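Side-chain contacts in anthranilate-CoA ligase (Stigmatella aurantiaca, PDB 4WV3), which is an AMP-binding enzyme of the ANL superfamily, built from a large N-terminal domain and a smaller C-terminal one: residues N46-A51 with L146-W151; T75-I80 with A85-I90; A273-D278 with I461-Q466; E470-Q475 with I493-E498. One frame throughout, in Å; residues are numbered along the deposited sequence.

Contact 1: N46-A51 with L146-W151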
loop_
_atom_site.group_PDB
_atom_site.type_symbol
_atom_site.label_atom_id
_atom_site.label_comp_id
_atom_site.label_asym_id
_atom_site.label_seq_id
_atom_site.Cartn_x
_atom_site.Cartn_y
_atom_site.Cartn_z
ATOM N N ASN A 46 -12.374 15.666 -17.212
ATOM C CA ASN A 46 -12.596 15.825 -18.644
ATOM C C ASN A 46 -11.777 16.978 -19.212
ATOM O O ASN A 46 -11.361 16.946 -20.370
ATOM C CB ASN A 46 -14.081 16.028 -18.944
ATOM C CG ASN A 46 -14.906 14.789 -18.660
ATOM O OD1 ASN A 46 -14.382 13.676 -18.636
ATOM N ND2 ASN A 46 -16.203 14.975 -18.448
ATOM N N GLN A 47 -11.545 17.992 -18.385
ATOM C CA GLN A 47 -10.690 19.107 -18.767
ATOM C C GLN A 47 -9.238 18.653 -18.841
ATOM O O GLN A 47 -8.499 19.055 -19.739
ATOM C CB GLN A 47 -10.834 20.263 -17.777
ATOM C CG GLN A 47 -12.165 20.989 -17.866
ATOM C CD GLN A 47 -12.253 22.163 -16.913
ATOM O OE1 GLN A 47 -11.884 22.057 -15.743
ATOM N NE2 GLN A 47 -12.736 23.294 -17.413
ATOM N N VAL A 48 -8.839 17.814 -17.889
ATOM C CA VAL A 48 -7.497 17.248 -17.873
ATOM C C VAL A 48 -7.269 16.382 -19.107
ATOM O O VAL A 48 -6.243 16.500 -19.778
ATOM C CB VAL A 48 -7.250 16.411 -16.600
ATOM C CG1 VAL A 48 -5.973 15.592 -16.730
ATOM C CG2 VAL A 48 -7.188 17.314 -15.378
ATOM N N GLY A 49 -8.238 15.520 -19.406
ATOM C CA GLY A 49 -8.173 14.666 -20.577
ATOM C C GLY A 49 -8.052 15.459 -21.865
ATOM O O GLY A 49 -7.244 15.129 -22.733
ATOM N N ASN A 50 -8.857 16.511 -21.987
ATOM C CA ASN A 50 -8.790 17.399 -23.143
ATOM C C ASN A 50 -7.473 18.167 -23.207
ATOM O O ASN A 50 -6.907 18.357 -24.284
ATOM C CB ASN A 50 -9.966 18.378 -23.139
ATOM C CG ASN A 50 -11.261 17.737 -23.591
ATOM O OD1 ASN A 50 -11.275 16.925 -24.516
ATOM N ND2 ASN A 50 -12.361 18.100 -22.941
ATOM N N ALA A 51 -6.990 18.604 -22.050
ATOM C CA ALA A 51 -5.747 19.365 -21.977
ATOM C C ALA A 51 -4.546 18.504 -22.353
ATOM O O ALA A 51 -3.577 18.994 -22.934
ATOM C CB ALA A 51 -5.566 19.960 -20.590
ATOM N N LEU A 146 3.630 25.197 -17.284
ATOM C CA LEU A 146 2.179 25.261 -17.305
ATOM C C LEU A 146 1.648 25.045 -15.895
ATOM O O LEU A 146 1.943 24.032 -15.263
ATOM C CB LEU A 146 1.607 24.192 -18.237
ATOM C CG LEU A 146 1.940 24.301 -19.725
ATOM C CD1 LEU A 146 1.322 23.141 -20.488
ATOM C CD2 LEU A 146 1.460 25.631 -20.284
ATOM N N SER A 147 0.876 26.007 -15.401
ATOM C CA SER A 147 0.227 25.861 -14.106
ATOM C C SER A 147 -1.071 25.088 -14.295
ATOM O O SER A 147 -1.757 25.263 -15.301
ATOM C CB SER A 147 -0.048 27.228 -13.482
ATOM O OG SER A 147 -0.524 27.091 -12.155
ATOM N N PHE A 148 -1.399 24.238 -13.326
ATOM C CA PHE A 148 -2.533 23.320 -13.440
ATOM C C PHE A 148 -3.859 24.005 -13.775
ATOM O O PHE A 148 -4.529 23.627 -14.736
ATOM C CB PHE A 148 -2.676 22.489 -12.161
ATOM C CG PHE A 148 -3.711 21.404 -12.257
ATOM C CD1 PHE A 148 -3.403 20.187 -12.842
ATOM C CD2 PHE A 148 -4.988 21.599 -11.756
ATOM C CE1 PHE A 148 -4.351 19.185 -12.931
ATOM C CE2 PHE A 148 -5.940 20.601 -11.842
ATOM C CZ PHE A 148 -5.621 19.392 -12.431
ATOM N N ASN A 149 -4.231 25.008 -12.985
ATOM C CA ASN A 149 -5.496 25.713 -13.185
ATOM C C ASN A 149 -5.597 26.423 -14.534
ATOM O O ASN A 149 -6.638 26.374 -15.191
ATOM C CB ASN A 149 -5.757 26.701 -12.046
ATOM C CG ASN A 149 -6.193 26.013 -10.767
ATOM O OD1 ASN A 149 -6.723 24.902 -10.797
ATOM N ND2 ASN A 149 -5.979 26.673 -9.636
ATOM N N ASP A 150 -4.517 27.082 -14.940
ATOM C CA ASP A 150 -4.483 27.783 -16.219
ATOM C C ASP A 150 -4.487 26.792 -17.377
ATOM O O ASP A 150 -4.908 27.112 -18.489
ATOM C CB ASP A 150 -3.245 28.678 -16.307
ATOM C CG ASP A 150 -3.181 29.698 -15.187
ATOM O OD1 ASP A 150 -4.252 30.145 -14.725
ATOM O OD2 ASP A 150 -2.058 30.052 -14.767
ATOM N N TRP A 151 -4.018 25.582 -17.096
ATOM C CA TRP A 151 -3.879 24.538 -18.103
ATOM C C TRP A 151 -5.219 23.888 -18.442
ATOM O O TRP A 151 -5.458 23.503 -19.587
ATOM C CB TRP A 151 -2.879 23.492 -17.606
ATOM C CG TRP A 151 -2.657 22.332 -18.518
ATOM C CD1 TRP A 151 -2.293 22.374 -19.831
ATOM C CD2 TRP A 151 -2.746 20.946 -18.168
ATOM N NE1 TRP A 151 -2.169 21.097 -20.328
ATOM C CE2 TRP A 151 -2.438 20.203 -19.324
ATOM C CE3 TRP A 151 -3.064 20.262 -16.991
ATOM C CZ2 TRP A 151 -2.443 18.810 -19.339
ATOM C CZ3 TRP A 151 -3.065 18.879 -17.007
ATOM C CH2 TRP A 151 -2.757 18.169 -18.172
HETATM O O HOH W 1 -2.833 21.688 -23.355
#
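Ala51 and Trp151 mark where the two backbones come nearest, with 6.7 Å between their CA atoms. Residues 46-51 are one and a half turns of helix 38-54, while 146-151 passes from edge strand 146-147 of the five-stranded parallel sheet into the short helix 148-152. Trp151 holds its CG anti to the backbone N (chi1 178°), which swings the indole across to the longer helix. There Ala51 CB sits over one face, 3.7 Å from the centroid of the five-membered ring of Trp151 and 24° off its normal, a CH-pi contact; Trp151 CE2 lies nearest to this methyl. A side chain as small as alanine lets the broad ring settle close to the helix. One turn earlier, Val48 reaches both aromatics: CG2 approaches Phe148 CZ at 3.9 Å, the two side chains crossing at about a right angle, and CG1 lies more loosely by Trp151 CH2. The ring of Phe148 also packs on Thr75 and Ser76 of helix 71-83. At the polar edge of the indole a water donates to Ala51 O (2.8 Å). The chemistry is therefore mainly that of a buried apolar joint, with this water bonding only weakly to the indole N-H.

Contact 2: T75-I80 with A85-I90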
loop_
_atom_site.group_PDB
_atom_site.type_symbol
_atom_site.label_atom_id
_atom_site.label_comp_id
_atom_site.label_asym_id
_atom_site.label_seq_id
_atom_site.Cartn_x
_atom_site.Cartn_y
_atom_site.Cartn_z
ATOM N N THR A 75 -8.291 14.060 -10.078
ATOM C CA THR A 75 -8.770 14.552 -11.365
ATOM C C THR A 75 -7.760 14.290 -12.481
ATOM O O THR A 75 -8.141 14.029 -13.623
ATOM C CB THR A 75 -9.117 16.054 -11.313
ATOM O OG1 THR A 75 -7.985 16.795 -10.839
ATOM C CG2 THR A 75 -10.299 16.294 -10.386
ATOM N N SER A 76 -6.475 14.355 -12.146
ATOM C CA SER A 76 -5.428 14.035 -13.108
ATOM C C SER A 76 -5.480 12.553 -13.455
ATOM O O SER A 76 -5.391 12.179 -14.622
ATOM C CB SER A 76 -4.048 14.396 -12.558
ATOM O OG SER A 76 -3.922 15.795 -12.371
ATOM N N PHE A 77 -5.634 11.719 -12.430
ATOM C CA PHE A 77 -5.677 10.271 -12.607
ATOM C C PHE A 77 -6.796 9.839 -13.550
ATOM O O PHE A 77 -6.558 9.117 -14.518
ATOM C CB PHE A 77 -5.829 9.570 -11.255
ATOM C CG PHE A 77 -5.850 8.070 -11.349
ATOM C CD1 PHE A 77 -4.667 7.350 -11.392
ATOM C CD2 PHE A 77 -7.051 7.380 -11.391
ATOM C CE1 PHE A 77 -4.680 5.970 -11.478
ATOM C CE2 PHE A 77 -7.071 6.000 -11.478
ATOM C CZ PHE A 77 -5.885 5.293 -11.521
ATOM N N PHE A 78 -8.015 10.284 -13.267
ATOM C CA PHE A 78 -9.158 9.910 -14.091
ATOM C C PHE A 78 -9.161 10.626 -15.437
ATOM O O PHE A 78 -9.780 10.161 -16.392
ATOM C CB PHE A 78 -10.471 10.136 -13.341
ATOM C CG PHE A 78 -10.795 9.047 -12.360
ATOM C CD1 PHE A 78 -11.290 7.831 -12.798
ATOM C CD2 PHE A 78 -10.598 9.233 -11.002
ATOM C CE1 PHE A 78 -11.586 6.822 -11.903
ATOM C CE2 PHE A 78 -10.893 8.227 -10.100
ATOM C CZ PHE A 78 -11.388 7.020 -10.552
ATOM N N GLY A 79 -8.462 11.753 -15.513
ATOM C CA GLY A 79 -8.286 12.446 -16.774
ATOM C C GLY A 79 -7.398 11.642 -17.705
ATOM O O GLY A 79 -7.650 11.558 -18.907
ATOM N N ILE A 80 -6.354 11.045 -17.137
ATOM C CA ILE A 80 -5.421 10.215 -17.891
ATOM C C ILE A 80 -6.069 8.900 -18.320
ATOM O O ILE A 80 -5.962 8.493 -19.478
ATOM C CB ILE A 80 -4.165 9.897 -17.055
ATOM C CG1 ILE A 80 -3.392 11.178 -16.740
ATOM C CG2 ILE A 80 -3.270 8.912 -17.786
ATOM C CD1 ILE A 80 -2.431 11.031 -15.580
ATOM N N ALA A 85 -4.767 6.861 -21.801
ATOM C CA ALA A 85 -3.352 6.976 -21.475
ATOM C C ALA A 85 -3.051 6.236 -20.177
ATOM O O ALA A 85 -3.962 5.888 -19.427
ATOM C CB ALA A 85 -2.950 8.437 -21.367
ATOM N N ILE A 86 -1.771 5.999 -19.914
ATOM C CA ILE A 86 -1.366 5.227 -18.745
ATOM C C ILE A 86 -0.918 6.121 -17.593
ATOM O O ILE A 86 0.107 6.796 -17.676
ATOM C CB ILE A 86 -0.247 4.226 -19.094
ATOM C CG1 ILE A 86 -0.709 3.295 -20.220
ATOM C CG2 ILE A 86 0.159 3.429 -17.865
ATOM C CD1 ILE A 86 0.323 2.274 -20.643
ATOM N N ALA A 87 -1.695 6.118 -16.515
ATOM C CA ALA A 87 -1.371 6.915 -15.339
ATOM C C ALA A 87 -0.224 6.294 -14.549
ATOM O O ALA A 87 -0.250 5.106 -14.228
ATOM C CB ALA A 87 -2.600 7.078 -14.457
ATOM N N VAL A 88 0.784 7.103 -14.241
ATOM C CA VAL A 88 1.930 6.633 -13.473
ATOM C C VAL A 88 1.999 7.338 -12.119
ATOM O O VAL A 88 2.551 8.433 -12.005
ATOM C CB VAL A 88 3.251 6.854 -14.239
ATOM C CG1 VAL A 88 4.418 6.234 -13.481
ATOM C CG2 VAL A 88 3.154 6.267 -15.639
ATOM N N GLY A 89 1.425 6.706 -11.098
ATOM C CA GLY A 89 1.433 7.254 -9.752
ATOM C C GLY A 89 2.772 7.042 -9.073
ATOM O O GLY A 89 3.133 5.917 -8.731
ATOM N N ILE A 90 3.505 8.132 -8.869
ATOM C CA ILE A 90 4.880 8.052 -8.391
ATOM C C ILE A 90 5.006 8.372 -6.902
ATOM O O ILE A 90 4.319 9.253 -6.385
ATOM C CB ILE A 90 5.798 8.985 -9.209
ATOM C CG1 ILE A 90 5.539 8.798 -10.706
ATOM C CG2 ILE A 90 7.264 8.732 -8.883
ATOM C CD1 ILE A 90 6.365 9.702 -11.591
#
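Ile80 and Ala85 are linked by the one hydrogen bond between 75-80 and 85-90: Ala85 N gives its hydrogen to Ile80 O at 3.1 Å, a weak bond bent to 131°. It lies where the chain leaves helix 71-83 and turns back into strand 86-89. The two elements run nearly antiparallel, at 151°, their axes 7.8 Å apart at the closest.

The remaining contacts are apolar. Ile80 does most of the work through its CG2 methyl, set anti to the backbone N (chi1 -64°, measured to CG1) so that it points at the start of the strand. Ile80 CG2 lies 3.6 Å from Ala85 CB and 3.5 Å from Ala87 N, and also near the methyl of Ala87. The CD1 end of the same side chain approaches Ala87 CB too, and Ile80 reaches Val63 on the neighbouring strand. Ala87 CB is met from another direction by Phe77, whose CD1 comes to 3.7 Å, with CE1 close behind. The phenyl ring in turn lies against Trp73.

Residue types follow the alternation of the strand. Ala87, whose CB faces the helix, is small enough for Ile80 and Phe77 to pack against it, whereas Ile86 and Val88 point to the other side and touch strand 169-175.

This is the second half of a beta-alpha-beta crossover, from strand 62-66 through helix 71-83 to the adjacent parallel strand 86-89. With one weak polar link, the helix is held to the strand chiefly by apolar packing.

Contact 3: A273-D278 with I461-Q466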
loop_
_atom_site.group_PDB
_atom_site.type_symbol
_atom_site.label_atom_id
_atom_site.label_comp_id
_atom_site.label_asym_id
_atom_site.label_seq_id
_atom_site.Cartn_x
_atom_site.Cartn_y
_atom_site.Cartn_z
ATOM N N ALA A 273 0.076 5.856 16.556
ATOM C CA ALA A 273 -1.109 6.544 17.056
ATOM C C ALA A 273 -1.377 6.186 18.514
ATOM O O ALA A 273 -1.680 7.057 19.330
ATOM C CB ALA A 273 -2.318 6.216 16.194
ATOM N N LEU A 274 -1.260 4.902 18.835
ATOM C CA LEU A 274 -1.486 4.426 20.196
ATOM C C LEU A 274 -0.360 4.845 21.138
ATOM O O LEU A 274 -0.527 4.838 22.359
ATOM C CB LEU A 274 -1.654 2.906 20.215
ATOM C CG LEU A 274 -2.908 2.365 19.524
ATOM C CD1 LEU A 274 -2.871 0.848 19.456
ATOM C CD2 LEU A 274 -4.164 2.842 20.238
ATOM N N ALA A 275 0.785 5.209 20.569
ATOM C CA ALA A 275 1.920 5.667 21.364
ATOM C C ALA A 275 1.672 7.069 21.911
ATOM O O ALA A 275 2.309 7.487 22.879
ATOM C CB ALA A 275 3.198 5.635 20.538
ATOM N N LEU A 276 0.748 7.790 21.284
ATOM C CA LEU A 276 0.390 9.131 21.727
ATOM C C LEU A 276 -0.226 9.093 23.122
ATOM O O LEU A 276 -1.117 8.288 23.395
ATOM C CB LEU A 276 -0.586 9.779 20.743
ATOM C CG LEU A 276 -0.084 9.971 19.311
ATOM C CD1 LEU A 276 -1.192 10.510 18.423
ATOM C CD2 LEU A 276 1.120 10.896 19.290
ATOM N N LYS A 277 0.257 9.964 24.002
ATOM C CA LYS A 277 -0.236 10.019 25.373
ATOM C C LYS A 277 -1.676 10.521 25.414
ATOM O O LYS A 277 -2.410 10.251 26.365
ATOM C CB LYS A 277 0.659 10.917 26.228
ATOM C CG LYS A 277 0.632 12.379 25.818
ATOM C CD LYS A 277 1.625 13.199 26.618
ATOM C CE LYS A 277 1.592 14.659 26.197
ATOM N NZ LYS A 277 2.686 15.444 26.833
ATOM N N ASP A 278 -2.074 11.249 24.375
ATOM C CA ASP A 278 -3.416 11.809 24.293
ATOM C C ASP A 278 -4.177 11.240 23.100
ATOM O O ASP A 278 -4.844 11.975 22.371
ATOM C CB ASP A 278 -3.347 13.334 24.196
ATOM C CG ASP A 278 -2.513 13.807 23.022
ATOM O OD1 ASP A 278 -1.702 13.008 22.505
ATOM O OD2 ASP A 278 -2.666 14.978 22.618
ATOM N N ILE A 461 12.202 -0.152 18.923
ATOM C CA ILE A 461 11.855 1.237 19.192
ATOM C C ILE A 461 10.921 1.289 20.394
ATOM O O ILE A 461 9.844 0.691 20.379
ATOM C CB ILE A 461 11.156 1.893 17.988
ATOM C CG1 ILE A 461 12.084 1.913 16.772
ATOM C CG2 ILE A 461 10.704 3.304 18.339
ATOM C CD1 ILE A 461 11.470 2.562 15.550
ATOM N N LEU A 462 11.336 2.000 21.436
ATOM C CA LEU A 462 10.547 2.088 22.661
ATOM C C LEU A 462 9.475 3.170 22.575
ATOM O O LEU A 462 9.520 4.031 21.697
ATOM C CB LEU A 462 11.459 2.349 23.861
ATOM C CG LEU A 462 12.463 1.245 24.191
ATOM C CD1 LEU A 462 13.391 1.684 25.310
ATOM C CD2 LEU A 462 11.737 -0.040 24.562
ATOM N N LYS A 463 8.510 3.110 23.492
ATOM C CA LYS A 463 7.485 4.142 23.614
ATOM C C LYS A 463 8.152 5.494 23.854
ATOM O O LYS A 463 9.229 5.550 24.448
ATOM C CB LYS A 463 6.532 3.813 24.766
ATOM C CG LYS A 463 5.687 2.568 24.547
ATOM C CD LYS A 463 4.749 2.734 23.364
ATOM C CE LYS A 463 3.902 1.491 23.152
ATOM N NZ LYS A 463 3.023 1.207 24.319
ATOM N N PRO A 464 7.518 6.583 23.385
ATOM C CA PRO A 464 8.077 7.939 23.480
ATOM C C PRO A 464 8.620 8.287 24.866
ATOM O O PRO A 464 7.988 7.965 25.873
ATOM C CB PRO A 464 6.877 8.826 23.148
ATOM C CG PRO A 464 6.071 8.000 22.211
ATOM C CD PRO A 464 6.221 6.577 22.684
ATOM N N GLU A 465 9.796 8.914 24.888
ATOM C CA GLU A 465 10.451 9.383 26.112
ATOM C C GLU A 465 10.983 8.274 27.025
ATOM O O GLU A 465 11.533 8.557 28.089
ATOM C CB GLU A 465 9.540 10.334 26.899
ATOM C CG GLU A 465 9.185 11.608 26.153
ATOM C CD GLU A 465 10.369 12.537 25.989
ATOM O OE1 GLU A 465 11.160 12.669 26.947
ATOM O OE2 GLU A 465 10.512 13.132 24.900
ATOM N N GLN A 466 10.830 7.020 26.610
ATOM C CA GLN A 466 11.328 5.900 27.405
ATOM C C GLN A 466 12.727 5.471 26.971
ATOM O O GLN A 466 12.995 5.295 25.782
ATOM C CB GLN A 466 10.366 4.711 27.344
ATOM C CG GLN A 466 8.968 5.012 27.863
ATOM C CD GLN A 466 8.116 3.765 28.004
ATOM O OE1 GLN A 466 8.631 2.647 28.026
ATOM N NE2 GLN A 466 6.804 3.952 28.100
#
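Lys463 meets Ala275 through two successive bends: CG stands beside the backbone N (chi1 -66°), and the next torsion folds the chain again (chi2 -64°), so that the methylene Lys463 CD, not the charged end, lies 4.3 Å from Ala275 CB. The amine is carried past the contact and hydrogen-bonds to Pro437 O. Next along the chain, Pro464 offers the rim of its ring to the same methyl. Pro464 CD is 3.8 Å from Ala275 CB, and CG lies a little farther from it; both carbons also come near the carbonyl oxygen of Ala275. The backbones are closest at Ala275 and Lys463, with their CA atoms 6.2 Å apart.

Proline suits its place because 463-466 form a type II beta turn, closed by Gln466 N bonding to Lys463 O at 3.1 Å. Pro464 is the second residue of that turn, where its ring fixes phi near the value required, while Glu465 takes the positive phi (70°) of the third. The turn follows strand 454-462 of the C-terminal domain; Ala275 belongs to the region of helix 267-274 in the large AMP-binding domain. The contact thus spans the two domains. In ANL enzymes the C-terminal domain is known to rotate against the large one, and this small apolar touch probably belongs to the orientation captured here. Gln440 of strand 439-448 lies against Ala275, Lys463 and Pro464 alike.

Contact 4: E470-Q475 with I493-E498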
loop_
_atom_site.group_PDB
_atom_site.type_symbol
_atom_site.label_atom_id
_atom_site.label_comp_id
_atom_site.label_asym_id
_atom_site.label_seq_id
_atom_site.Cartn_x
_atom_site.Cartn_y
_atom_site.Cartn_z
ATOM N N GLU A 470 18.324 -1.693 32.953
ATOM C CA GLU A 470 18.761 -3.044 33.278
ATOM C C GLU A 470 17.557 -3.961 33.475
ATOM O O GLU A 470 17.609 -5.150 33.160
ATOM C CB GLU A 470 19.629 -3.021 34.538
ATOM C CG GLU A 470 20.554 -4.215 34.691
ATOM C CD GLU A 470 21.579 -4.007 35.791
ATOM O OE1 GLU A 470 21.711 -2.859 36.269
ATOM O OE2 GLU A 470 22.248 -4.987 36.178
ATOM N N ALA A 471 16.470 -3.393 33.989
ATOM C CA ALA A 471 15.244 -4.147 34.215
ATOM C C ALA A 471 14.514 -4.426 32.906
ATOM O O ALA A 471 14.020 -5.531 32.688
ATOM C CB ALA A 471 14.337 -3.401 35.182
ATOM N N LEU A 472 14.452 -3.417 32.040
ATOM C CA LEU A 472 13.729 -3.523 30.775
ATOM C C LEU A 472 14.273 -4.641 29.892
ATOM O O LEU A 472 13.509 -5.426 29.332
ATOM C CB LEU A 472 13.773 -2.195 30.019
ATOM C CG LEU A 472 12.958 -2.147 28.725
ATOM C CD1 LEU A 472 11.471 -2.250 29.029
ATOM C CD2 LEU A 472 13.265 -0.886 27.937
ATOM N N ILE A 473 15.596 -4.701 29.767
ATOM C CA ILE A 473 16.249 -5.756 29.001
ATOM C C ILE A 473 15.895 -7.117 29.585
ATOM O O ILE A 473 15.605 -8.066 28.856
ATOM C CB ILE A 473 17.781 -5.589 29.005
ATOM C CG1 ILE A 473 18.172 -4.221 28.443
ATOM C CG2 ILE A 473 18.443 -6.703 28.210
ATOM C CD1 ILE A 473 19.662 -3.966 28.440
ATOM N N ARG A 474 15.908 -7.198 30.911
ATOM C CA ARG A 474 15.579 -8.428 31.617
ATOM C C ARG A 474 14.117 -8.819 31.406
ATOM O O ARG A 474 13.805 -9.994 31.213
ATOM C CB ARG A 474 15.886 -8.275 33.108
ATOM C CG ARG A 474 15.535 -9.483 33.957
ATOM C CD ARG A 474 16.092 -9.334 35.364
ATOM N NE ARG A 474 15.762 -8.037 35.948
ATOM C CZ ARG A 474 16.632 -7.259 36.584
ATOM N NH1 ARG A 474 17.892 -7.647 36.725
ATOM N NH2 ARG A 474 16.243 -6.094 37.082
ATOM N N GLN A 475 13.228 -7.829 31.435
ATOM C CA GLN A 475 11.803 -8.068 31.218
ATOM C C GLN A 475 11.535 -8.597 29.813
ATOM O O GLN A 475 10.808 -9.574 29.637
ATOM C CB GLN A 475 10.995 -6.790 31.455
ATOM C CG GLN A 475 10.960 -6.328 32.902
ATOM C CD GLN A 475 10.144 -5.064 33.089
ATOM O OE1 GLN A 475 9.302 -4.725 32.257
ATOM N NE2 GLN A 475 10.393 -4.355 34.185
ATOM N N ILE A 493 19.641 -7.765 21.641
ATOM C CA ILE A 493 18.558 -6.791 21.667
ATOM C C ILE A 493 19.137 -5.383 21.639
ATOM O O ILE A 493 19.739 -4.929 22.613
ATOM C CB ILE A 493 17.667 -6.961 22.908
ATOM C CG1 ILE A 493 16.972 -8.323 22.879
ATOM C CG2 ILE A 493 16.638 -5.843 22.982
ATOM C CD1 ILE A 493 16.117 -8.598 24.093
ATOM N N GLU A 494 18.964 -4.700 20.513
ATOM C CA GLU A 494 19.483 -3.349 20.354
ATOM C C GLU A 494 18.348 -2.335 20.274
ATOM O O GLU A 494 17.436 -2.469 19.459
ATOM C CB GLU A 494 20.369 -3.258 19.110
ATOM C CG GLU A 494 20.895 -1.863 18.822
ATOM C CD GLU A 494 22.036 -1.869 17.824
ATOM O OE1 GLU A 494 22.777 -2.874 17.775
ATOM O OE2 GLU A 494 22.191 -0.871 17.088
ATOM N N PHE A 495 18.408 -1.322 21.131
ATOM C CA PHE A 495 17.379 -0.293 21.162
ATOM C C PHE A 495 17.719 0.852 20.218
ATOM O O PHE A 495 18.824 1.396 20.257
ATOM C CB PHE A 495 17.176 0.222 22.588
ATOM C CG PHE A 495 16.686 -0.829 23.542
ATOM C CD1 PHE A 495 15.339 -1.148 23.607
ATOM C CD2 PHE A 495 17.570 -1.504 24.367
ATOM C CE1 PHE A 495 14.883 -2.117 24.481
ATOM C CE2 PHE A 495 17.120 -2.474 25.244
ATOM C CZ PHE A 495 15.775 -2.781 25.300
ATOM N N VAL A 496 16.767 1.205 19.363
ATOM C CA VAL A 496 16.961 2.278 18.398
ATOM C C VAL A 496 15.842 3.308 18.507
ATOM O O VAL A 496 14.827 3.069 19.161
ATOM C CB VAL A 496 17.010 1.738 16.954
ATOM C CG1 VAL A 496 18.204 0.811 16.774
ATOM C CG2 VAL A 496 15.713 1.022 16.611
ATOM N N THR A 497 16.036 4.455 17.866
ATOM C CA THR A 497 15.033 5.511 17.876
ATOM C C THR A 497 14.287 5.555 16.548
ATOM O O THR A 497 13.261 6.222 16.423
ATOM C CB THR A 497 15.665 6.886 18.147
ATOM O OG1 THR A 497 16.515 7.249 17.052
ATOM C CG2 THR A 497 16.483 6.848 19.428
ATOM N N GLU A 498 14.808 4.835 15.560
ATOM C CA GLU A 498 14.201 4.804 14.236
ATOM C C GLU A 498 14.603 3.557 13.457
ATOM O O GLU A 498 15.668 2.981 13.683
ATOM C CB GLU A 498 14.585 6.056 13.445
ATOM C CG GLU A 498 16.083 6.245 13.280
ATOM C CD GLU A 498 16.432 7.516 12.533
ATOM O OE1 GLU A 498 15.548 8.061 11.839
ATOM O OE2 GLU A 498 17.589 7.974 12.645
#
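Phe495 is the residue of strand 492-496 that touches Leu472 and Ile473 of helix 470-483, but the two backbones are nearest earlier, where Ile493 CA lies 7.8 Å from Ile473 CA. The side chain of Ile493 points to the helix without close contact with 470-475, and packs instead on Ile476 and on Ile460. Glu494 takes backbone hydrogen bonds with Ala458 and Ile460, joining this outermost strand to its parallel neighbour 454-462. Strand 454-462, helix 470-483 and strand 492-496 make a beta-alpha-beta crossover in the C-terminal domain, and the helix packs on the sheet through Phe495 and, by way of Ile476, Ile493. Phe495 then sends its ring to the helix, with CG anti to the carbonyl carbon (chi1 -63°). Its outer end is met at two places. Ile473 CG1 comes to the ring edge, near its plane, 3.8 Å from Phe495 CE2; Leu472 CD2 approaches obliquely, 4.0 Å from Phe495 CE1 and 4.1 Å from Phe495 CZ. The flat, long side chain of Phe495 suits the place, since its outer end can touch both branched residues. Ile473 lies at the exposed border of the joint, whereas Leu472 is buried, packing also on Leu462, His436 and Ala438.

How the contacts relate
The four contacts fall into two touching pairs. Contacts 1 and 2, with centres 13 Å apart, serve the same parallel sheet: Val48 CG2 meets Thr75 O at 3.8 Å, and Val48 CG1 meets Gly79 CA at 3.9 Å, so helix 71-83 is shared between them. Contacts 3 and 4, with centres 15 Å apart, share the small C-terminal sheet, where Ile461 CG1 lies 3.7 Å from Val496 CG2. Contacts 1 and 4 have centres 54 Å apart, on opposite sides of the chain's centre. The bound 5'-O-[(S)-[(2-aminobenzoyl)oxy](hydroxy)phosphoryl]adenosine lies about 13 Å from the side chain of Phe77 in contact 2.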